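Local coordinates for protein glucosamine kinase (PDB 6HWJ) that catalyses the magnesium-dependent transfer of phosphate from ATP to D-glucosamine, giving D-glucosamine 6-phosphate, and acts more weakly on glucose, at residues I295-L307 and Y313-P325. Residues are numbered along the deposited sequence; the frame is centred on the assembly and turned at random. Where two conformers were deposited one is given.
Sequences IDVHGDFHVGQIL and YAVVDFDGNPVLP. With MG (magnesium ion), chain C; MG (magnesium ion), chain F.
His298 ties the two segments together at their buried centre. A chi1 of -177° swings the ring away from the backbone N and across to the other segment, where NE2 donates to Val316 O at 2.9 Å, an almost straight bond (173°) in the ring plane. At the other nitrogen, ND1 accepts from Asp300 N, which fixes the rotation of the imidazole. Packing is tight here: His298 CD2 lies 3.4 Å from Phe318 CE1, over one face of the phenyl ring, while Phe301 CD1 sits over one face of the imidazole, offset toward its rim, and Val315 CG2 meets the edge of the Phe301 ring. Beyond Gln305 O, which accepts from Val316 N, Leu307 and Ala314 form a hydrogen-bonded antiparallel pair that carries the ladder into the hairpin.

The metal side is watery. One magnesium ion takes Gln305 OE1 at 2.1 Å, Asp317 OD2 at 2.2 Å and three waters; the other holds Asp317 OD1 and three waters, so the carboxylate bridges the two ions bound per subunit. Gln305 NE2 donates to Asp300 O, orienting the amide, and a water on the second ion links it to Asp300 OD2 of the glucosamine site.

Strand 306-309 is the middle one of a three-stranded antiparallel sheet, between 192-193 and 312-315; Ile306 and Phe301 face helix 212-234, and Phe318 packs on helix 148-157.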
ATOM      1  N   ILE A 295      14.722   0.617  -5.946  1.00 29.46           N
ATOM      2  CA  ILE A 295      14.247   1.968  -5.661  1.00 28.57           C
ATOM      3  C   ILE A 295      13.139   1.890  -4.612  1.00 28.34           C
ATOM      4  O   ILE A 295      12.642   0.817  -4.281  1.00 30.59           O
ATOM      5  CB  ILE A 295      13.720   2.696  -6.921  1.00 27.72           C
ATOM      6  CG1 ILE A 295      12.559   1.931  -7.545  1.00 26.93           C
ATOM      7  CG2 ILE A 295      14.851   2.890  -7.955  1.00 28.92           C
ATOM      8  CD1 ILE A 295      11.746   2.753  -8.535  1.00 28.57           C
ATOM      9  N   ASP A 296      12.760   3.050  -4.087  1.00 27.42           N
ATOM     10  CA  ASP A 296      11.511   3.155  -3.330  1.00 27.40           C
ATOM     11  C   ASP A 296      10.349   2.771  -4.249  1.00 26.50           C
ATOM     12  O   ASP A 296      10.193   3.351  -5.333  1.00 27.85           O
ATOM     13  CB  ASP A 296      11.321   4.590  -2.815  1.00 27.95           C
ATOM     14  CG  ASP A 296      12.381   5.007  -1.799  1.00 33.76           C
ATOM     15  OD1 ASP A 296      13.231   4.182  -1.395  1.00 32.57           O
ATOM     16  OD2 ASP A 296      12.383   6.189  -1.416  1.00 34.70           O
ATOM     17  N   VAL A 297       9.540   1.800  -3.832  1.00 25.57           N
ATOM     18  CA  VAL A 297       8.446   1.307  -4.648  1.00 26.06           C
ATOM     19  C   VAL A 297       7.137   1.450  -3.865  1.00 25.92           C
ATOM     20  O   VAL A 297       7.128   1.762  -2.680  1.00 24.71           O
ATOM     21  CB  VAL A 297       8.640  -0.158  -5.098  1.00 26.55           C
ATOM     22  CG1 VAL A 297       9.862  -0.296  -6.003  1.00 25.33           C
ATOM     23  CG2 VAL A 297       8.749  -1.096  -3.902  1.00 27.43           C
ATOM     24  N   HIS A 298       6.024   1.225  -4.563  1.00 24.91           N
ATOM     25  CA  HIS A 298       4.732   1.111  -3.891  1.00 25.06           C
ATOM     26  C   HIS A 298       4.711  -0.118  -2.991  1.00 26.49           C
ATOM     27  O   HIS A 298       4.398  -0.026  -1.793  1.00 27.39           O
ATOM     28  CB  HIS A 298       3.590   1.040  -4.924  1.00 22.96           C
ATOM     29  CG  HIS A 298       2.226   0.992  -4.312  1.00 24.65           C
ATOM     30  ND1 HIS A 298       1.720  -0.140  -3.701  1.00 24.24           N
ATOM     31  CD2 HIS A 298       1.262   1.952  -4.192  1.00 24.32           C
ATOM     32  CE1 HIS A 298       0.507   0.120  -3.231  1.00 28.39           C
ATOM     33  NE2 HIS A 298       0.205   1.382  -3.513  1.00 26.42           N
ATOM     34  N   GLY A 299       5.017  -1.289  -3.554  1.00 27.62           N
ATOM     35  CA  GLY A 299       5.265  -2.480  -2.764  1.00 31.11           C
ATOM     36  C   GLY A 299       4.054  -3.347  -2.500  1.00 30.57           C
ATOM     37  O   GLY A 299       4.212  -4.452  -1.968  1.00 35.45           O
ATOM     38  N   ASP A 300       2.863  -2.887  -2.850  1.00 27.86           N
ATOM     39  CA  ASP A 300       1.646  -3.686  -2.691  1.00 27.45           C
ATOM     40  C   ASP A 300       0.686  -3.253  -3.792  1.00 26.27           C
ATOM     41  O   ASP A 300      -0.457  -2.859  -3.543  1.00 24.44           O
ATOM     42  CB  ASP A 300       1.057  -3.514  -1.293  1.00 30.77           C
ATOM     43  CG  ASP A 300      -0.133  -4.427  -1.039  1.00 32.23           C
ATOM     44  OD1 ASP A 300      -0.196  -5.509  -1.644  1.00 32.38           O
ATOM     45  OD2 ASP A 300      -1.006  -4.036  -0.236  1.00 32.95           O
ATOM     46  N   PHE A 301       1.174  -3.296  -5.031  1.00 28.04           N
ATOM     47  CA  PHE A 301       0.592  -2.566  -6.155  1.00 26.15           C
ATOM     48  C   PHE A 301      -0.313  -3.494  -6.940  1.00 26.37           C
ATOM     49  O   PHE A 301       0.134  -4.542  -7.424  1.00 24.40           O
ATOM     50  CB  PHE A 301       1.725  -2.004  -7.022  1.00 27.35           C
ATOM     51  CG  PHE A 301       1.307  -0.910  -7.959  1.00 28.00           C
ATOM     52  CD1 PHE A 301       0.693   0.238  -7.491  1.00 25.50           C
ATOM     53  CD2 PHE A 301       1.574  -1.012  -9.304  1.00 28.48           C
ATOM     54  CE1 PHE A 301       0.327   1.239  -8.357  1.00 26.29           C
ATOM     55  CE2 PHE A 301       1.199  -0.001 -10.175  1.00 28.29           C
ATOM     56  CZ  PHE A 301       0.582   1.128  -9.689  1.00 25.86           C
ATOM     57  N   HIS A 302      -1.580  -3.106  -7.072  1.00 24.22           N
ATOM     58  CA  HIS A 302      -2.574  -3.882  -7.808  1.00 24.42           C
ATOM     59  C   HIS A 302      -3.775  -2.975  -8.027  1.00 25.52           C
ATOM     60  O   HIS A 302      -3.831  -1.852  -7.506  1.00 23.55           O
ATOM     61  CB  HIS A 302      -2.948  -5.167  -7.057  1.00 24.24           C
ATOM     62  CG  HIS A 302      -3.477  -4.935  -5.679  1.00 24.52           C
ATOM     63  ND1 HIS A 302      -4.773  -4.554  -5.439  1.00 27.28           N
ATOM     64  CD2 HIS A 302      -2.886  -5.044  -4.462  1.00 26.63           C
ATOM     65  CE1 HIS A 302      -4.963  -4.434  -4.132  1.00 27.68           C
ATOM     66  NE2 HIS A 302      -3.829  -4.723  -3.516  1.00 25.04           N
ATOM     67  N   VAL A 303      -4.749  -3.468  -8.801  1.00 26.56           N
ATOM     68  CA  VAL A 303      -5.838  -2.583  -9.230  1.00 25.41           C
ATOM     69  C   VAL A 303      -6.658  -2.112  -8.049  1.00 27.41           C
ATOM     70  O   VAL A 303      -7.324  -1.082  -8.124  1.00 25.98           O
ATOM     71  CB  VAL A 303      -6.760  -3.263 -10.273  1.00 32.76           C
ATOM     72  CG1 VAL A 303      -5.973  -3.697 -11.476  1.00 35.68           C
ATOM     73  CG2 VAL A 303      -7.528  -4.424  -9.635  1.00 33.75           C
ATOM     74  N   GLY A 304      -6.675  -2.876  -6.954  1.00 28.95           N
ATOM     75  CA  GLY A 304      -7.393  -2.445  -5.761  1.00 29.93           C
ATOM     76  C   GLY A 304      -6.810  -1.220  -5.096  1.00 26.35           C
ATOM     77  O   GLY A 304      -7.463  -0.660  -4.214  1.00 28.25           O
ATOM     78  N   GLN A 305      -5.592  -0.819  -5.466  1.00 24.76           N
ATOM     79  CA  GLN A 305      -4.951   0.358  -4.901  1.00 23.30           C
ATOM     80  C   GLN A 305      -5.153   1.582  -5.789  1.00 24.21           C
ATOM     81  O   GLN A 305      -4.562   2.631  -5.526  1.00 24.72           O
ATOM     82  CB  GLN A 305      -3.454   0.131  -4.711  1.00 22.03           C
ATOM     83  CG  GLN A 305      -3.067  -1.189  -4.039  1.00 24.13           C
ATOM     84  CD  GLN A 305      -3.440  -1.237  -2.576  1.00 26.86           C
ATOM     85  OE1 GLN A 305      -4.442  -0.645  -2.146  1.00 31.18           O
ATOM     86  NE2 GLN A 305      -2.620  -1.942  -1.780  1.00 26.51           N
ATOM     87  N   ILE A 306      -5.937   1.457  -6.858  1.00 24.35           N
ATOM     88  CA  ILE A 306      -6.156   2.560  -7.799  1.00 23.71           C
ATOM     89  C   ILE A 306      -7.612   2.984  -7.718  1.00 25.06           C
ATOM     90  O   ILE A 306      -8.517   2.209  -8.065  1.00 28.27           O
ATOM     91  CB  ILE A 306      -5.785   2.177  -9.243  1.00 24.08           C
ATOM     92  CG1 ILE A 306      -4.371   1.578  -9.313  1.00 25.54           C
ATOM     93  CG2 ILE A 306      -5.902   3.417 -10.142  1.00 28.18           C
ATOM     94  CD1 ILE A 306      -3.242   2.552  -9.013  1.00 26.42           C
ATOM     95  N   LEU A 307      -7.836   4.221  -7.289  1.00 22.85           N
ATOM     96  CA  LEU A 307      -9.150   4.833  -7.331  1.00 26.54           C
ATOM     97  C   LEU A 307      -9.358   5.516  -8.681  1.00 28.33           C
ATOM     98  O   LEU A 307      -8.421   6.089  -9.240  1.00 31.56           O
ATOM     99  CB  LEU A 307      -9.291   5.847  -6.208  1.00 29.66           C
ATOM    100  CG  LEU A 307      -8.934   5.307  -4.819  1.00 30.36           C
ATOM    101  CD1 LEU A 307      -8.981   6.431  -3.790  1.00 32.53           C
ATOM    102  CD2 LEU A 307      -9.848   4.176  -4.416  1.00 30.19           C
ATOM    103  N   TYR A 313      -7.341   9.043 -12.193  1.00 26.96           N
ATOM    104  CA  TYR A 313      -6.812   7.890 -11.476  1.00 27.36           C
ATOM    105  C   TYR A 313      -5.971   8.349 -10.289  1.00 27.81           C
ATOM    106  O   TYR A 313      -5.211   9.313 -10.400  1.00 29.38           O
ATOM    107  CB  TYR A 313      -5.942   7.020 -12.407  1.00 25.66           C
ATOM    108  CG  TYR A 313      -6.719   6.349 -13.507  1.00 25.56           C
ATOM    109  CD1 TYR A 313      -7.207   7.068 -14.584  1.00 27.48           C
ATOM    110  CD2 TYR A 313      -6.981   4.989 -13.452  1.00 28.13           C
ATOM    111  CE1 TYR A 313      -7.937   6.442 -15.605  1.00 30.11           C
ATOM    112  CE2 TYR A 313      -7.695   4.355 -14.458  1.00 29.26           C
ATOM    113  CZ  TYR A 313      -8.155   5.072 -15.526  1.00 31.19           C
ATOM    114  OH  TYR A 313      -8.884   4.417 -16.495  1.00 30.58           O
ATOM    115  N   ALA A 314      -6.090   7.642  -9.163  1.00 24.86           N
ATOM    116  CA  ALA A 314      -5.393   8.018  -7.935  1.00 23.63           C
ATOM    117  C   ALA A 314      -4.920   6.759  -7.218  1.00 24.42           C
ATOM    118  O   ALA A 314      -5.739   5.913  -6.869  1.00 26.68           O
ATOM    119  CB  ALA A 314      -6.324   8.828  -7.021  1.00 27.52           C
ATOM    120  N   VAL A 315      -3.608   6.642  -6.992  1.00 23.95           N
ATOM    121  CA  VAL A 315      -3.042   5.489  -6.292  1.00 23.36           C
ATOM    122  C   VAL A 315      -3.017   5.791  -4.800  1.00 24.26           C
ATOM    123  O   VAL A 315      -2.780   6.939  -4.377  1.00 23.48           O
ATOM    124  CB  VAL A 315      -1.649   5.131  -6.835  1.00 25.04           C
ATOM    125  CG1 VAL A 315      -0.711   6.308  -6.762  1.00 29.79           C
ATOM    126  CG2 VAL A 315      -1.064   3.928  -6.025  1.00 27.40           C
ATOM    127  N   VAL A 316      -3.310   4.771  -3.989  1.00 22.79           N
ATOM    128  CA  VAL A 316      -3.296   4.904  -2.536  1.00 23.91           C
ATOM    129  C   VAL A 316      -2.571   3.707  -1.930  1.00 23.90           C
ATOM    130  O   VAL A 316      -2.154   2.794  -2.641  1.00 22.62           O
ATOM    131  CB  VAL A 316      -4.713   5.016  -1.955  1.00 25.93           C
ATOM    132  CG1 VAL A 316      -5.421   6.228  -2.508  1.00 28.69           C
ATOM    133  CG2 VAL A 316      -5.511   3.770  -2.289  1.00 27.07           C
ATOM    134  N   ASP A 317      -2.412   3.739  -0.596  1.00 28.06           N
ATOM    135  CA  ASP A 317      -1.937   2.590   0.198  1.00 27.25           C
ATOM    136  C   ASP A 317      -0.438   2.361   0.012  1.00 24.46           C
ATOM    137  O   ASP A 317      -0.027   1.427  -0.679  1.00 27.08           O
ATOM    138  CB  ASP A 317      -2.738   1.345  -0.199  1.00 35.44           C
ATOM    139  CG  ASP A 317      -2.683   0.240   0.865  1.00 47.88           C
ATOM    140  OD1 ASP A 317      -1.766   0.259   1.707  1.00 53.02           O
ATOM    141  OD2 ASP A 317      -3.576  -0.648   0.837  1.00 52.78           O
ATOM    142  N   PHE A 318       0.385   3.190   0.661  1.00 24.12           N
ATOM    143  CA  PHE A 318       1.832   3.141   0.527  1.00 28.68           C
ATOM    144  C   PHE A 318       2.550   2.563   1.754  1.00 29.89           C
ATOM    145  O   PHE A 318       3.739   2.850   1.960  1.00 25.35           O
ATOM    146  CB  PHE A 318       2.355   4.541   0.235  1.00 31.05           C
ATOM    147  CG  PHE A 318       2.145   4.974  -1.199  1.00 34.64           C
ATOM    148  CD1 PHE A 318       3.009   4.555  -2.185  1.00 35.37           C
ATOM    149  CD2 PHE A 318       1.079   5.785  -1.541  1.00 36.29           C
ATOM    150  CE1 PHE A 318       2.825   4.942  -3.500  1.00 36.57           C
ATOM    151  CE2 PHE A 318       0.887   6.171  -2.851  1.00 35.47           C
ATOM    152  CZ  PHE A 318       1.761   5.752  -3.826  1.00 36.73           C
ATOM    153  N   ASP A 319       1.858   1.739   2.546  0.50 28.94           N
ATOM    154  CA  ASP A 319       2.448   1.156   3.747  0.50 32.68           C
ATOM    155  C   ASP A 319       3.415   0.018   3.452  0.50 28.48           C
ATOM    156  O   ASP A 319       4.159  -0.391   4.349  0.50 29.47           O
ATOM    157  CB  ASP A 319       1.349   0.615   4.668  0.50 38.75           C
ATOM    158  CG  ASP A 319       0.571   1.708   5.346  0.50 40.28           C
ATOM    159  OD1 ASP A 319       1.133   2.804   5.545  0.50 40.79           O
ATOM    160  OD2 ASP A 319      -0.607   1.468   5.684  0.50 42.56           O
ATOM    161  N   GLY A 320       3.407  -0.517   2.237  1.00 28.61           N
ATOM    162  CA  GLY A 320       4.277  -1.620   1.876  1.00 31.83           C
ATOM    163  C   GLY A 320       3.572  -2.967   1.853  1.00 33.41           C
ATOM    164  O   GLY A 320       2.388  -3.106   2.158  1.00 32.54           O
ATOM    165  N   ASN A 321       4.352  -3.986   1.498  1.00 38.93           N
ATOM    166  CA  ASN A 321       3.824  -5.343   1.339  1.00 39.41           C
ATOM    167  C   ASN A 321       3.483  -5.944   2.695  1.00 39.72           C
ATOM    168  O   ASN A 321       4.388  -6.149   3.516  1.00 36.42           O
ATOM    169  CB  ASN A 321       4.852  -6.201   0.613  1.00 45.96           C
ATOM    170  CG  ASN A 321       4.348  -7.597   0.332  1.00 52.26           C
ATOM    171  OD1 ASN A 321       3.211  -7.933   0.645  1.00 51.91           O
ATOM    172  ND2 ASN A 321       5.200  -8.422  -0.275  1.00 58.42           N
ATOM    173  N   PRO A 322       2.208  -6.242   2.972  1.00 40.76           N
ATOM    174  CA  PRO A 322       1.829  -6.677   4.319  1.00 45.00           C
ATOM    175  C   PRO A 322       2.275  -8.088   4.674  1.00 46.47           C
ATOM    176  O   PRO A 322       2.152  -8.468   5.852  1.00 44.59           O
ATOM    177  CB  PRO A 322       0.294  -6.576   4.307  1.00 44.37           C
ATOM    178  CG  PRO A 322      -0.072  -6.772   2.873  1.00 44.35           C
ATOM    179  CD  PRO A 322       1.044  -6.163   2.064  1.00 42.15           C
ATOM    180  N   VAL A 323       2.781  -8.867   3.718  1.00 46.86           N
ATOM    181  CA  VAL A 323       3.302 -10.189   4.039  1.00 53.09           C
ATOM    182  C   VAL A 323       4.761 -10.146   4.480  1.00 55.53           C
ATOM    183  O   VAL A 323       5.239 -11.105   5.098  1.00 59.99           O
ATOM    184  CB  VAL A 323       3.157 -11.152   2.845  1.00 54.95           C
ATOM    185  CG1 VAL A 323       1.731 -11.119   2.312  1.00 54.19           C
ATOM    186  CG2 VAL A 323       4.160 -10.821   1.761  1.00 53.24           C
ATOM    187  N   LEU A 324       5.488  -9.065   4.176  1.00 52.03           N
ATOM    188  CA  LEU A 324       6.836  -8.908   4.686  1.00 50.53           C
ATOM    189  C   LEU A 324       6.792  -8.525   6.162  1.00 45.74           C
ATOM    190  O   LEU A 324       5.814  -7.925   6.617  1.00 42.65           O
ATOM    191  CB  LEU A 324       7.580  -7.834   3.907  1.00 53.93           C
ATOM    192  CG  LEU A 324       8.156  -8.190   2.534  1.00 55.27           C
ATOM    193  CD1 LEU A 324       8.720  -6.949   1.863  1.00 56.58           C
ATOM    194  CD2 LEU A 324       9.233  -9.249   2.669  1.00 56.20           C
ATOM    195  N   PRO A 325       7.830  -8.868   6.936  1.00 40.24           N
ATOM    196  CA  PRO A 325       7.927  -8.328   8.293  1.00 43.43           C
ATOM    197  C   PRO A 325       7.790  -6.814   8.267  1.00 43.80           C
ATOM    198  O   PRO A 325       8.203  -6.154   7.312  1.00 44.96           O
ATOM    199  CB  PRO A 325       9.322  -8.762   8.760  1.00 42.41           C
ATOM    200  CG  PRO A 325       9.644  -9.948   7.926  1.00 40.96           C
ATOM    201  CD  PRO A 325       8.980  -9.723   6.598  1.00 36.43           C
TER
HETATM  202 MG    MG C 501      -5.376  -1.045  -0.328  1.00 37.98          MG
HETATM  203 MG    MG F 504      -1.600  -1.149   3.380  1.00 45.28          MG
HETATM  204  O   HOH W   1       2.115  -0.172  -0.228  1.00 25.83           O
HETATM  205  O   HOH W   2       5.666   1.570   0.148  1.00 30.99           O
HETATM  206  O   HOH W   3      -0.357  -2.012   1.789  1.00 39.06           O
HETATM  207  O   HOH W   4      -7.108  -1.628  -1.573  1.00 44.11           O
HETATM  208  O   HOH W   5      -2.953  -2.494   2.427  1.00 40.00           O
HETATM  209  O   HOH W   6      -6.287   0.777  -0.479  1.00 40.28           O
HETATM  210  O   HOH W   7      -6.844  -1.145   1.268  1.00 38.41           O
HETATM  211  O   HOH W   8      -1.159  -3.005   3.932  1.00 50.48           O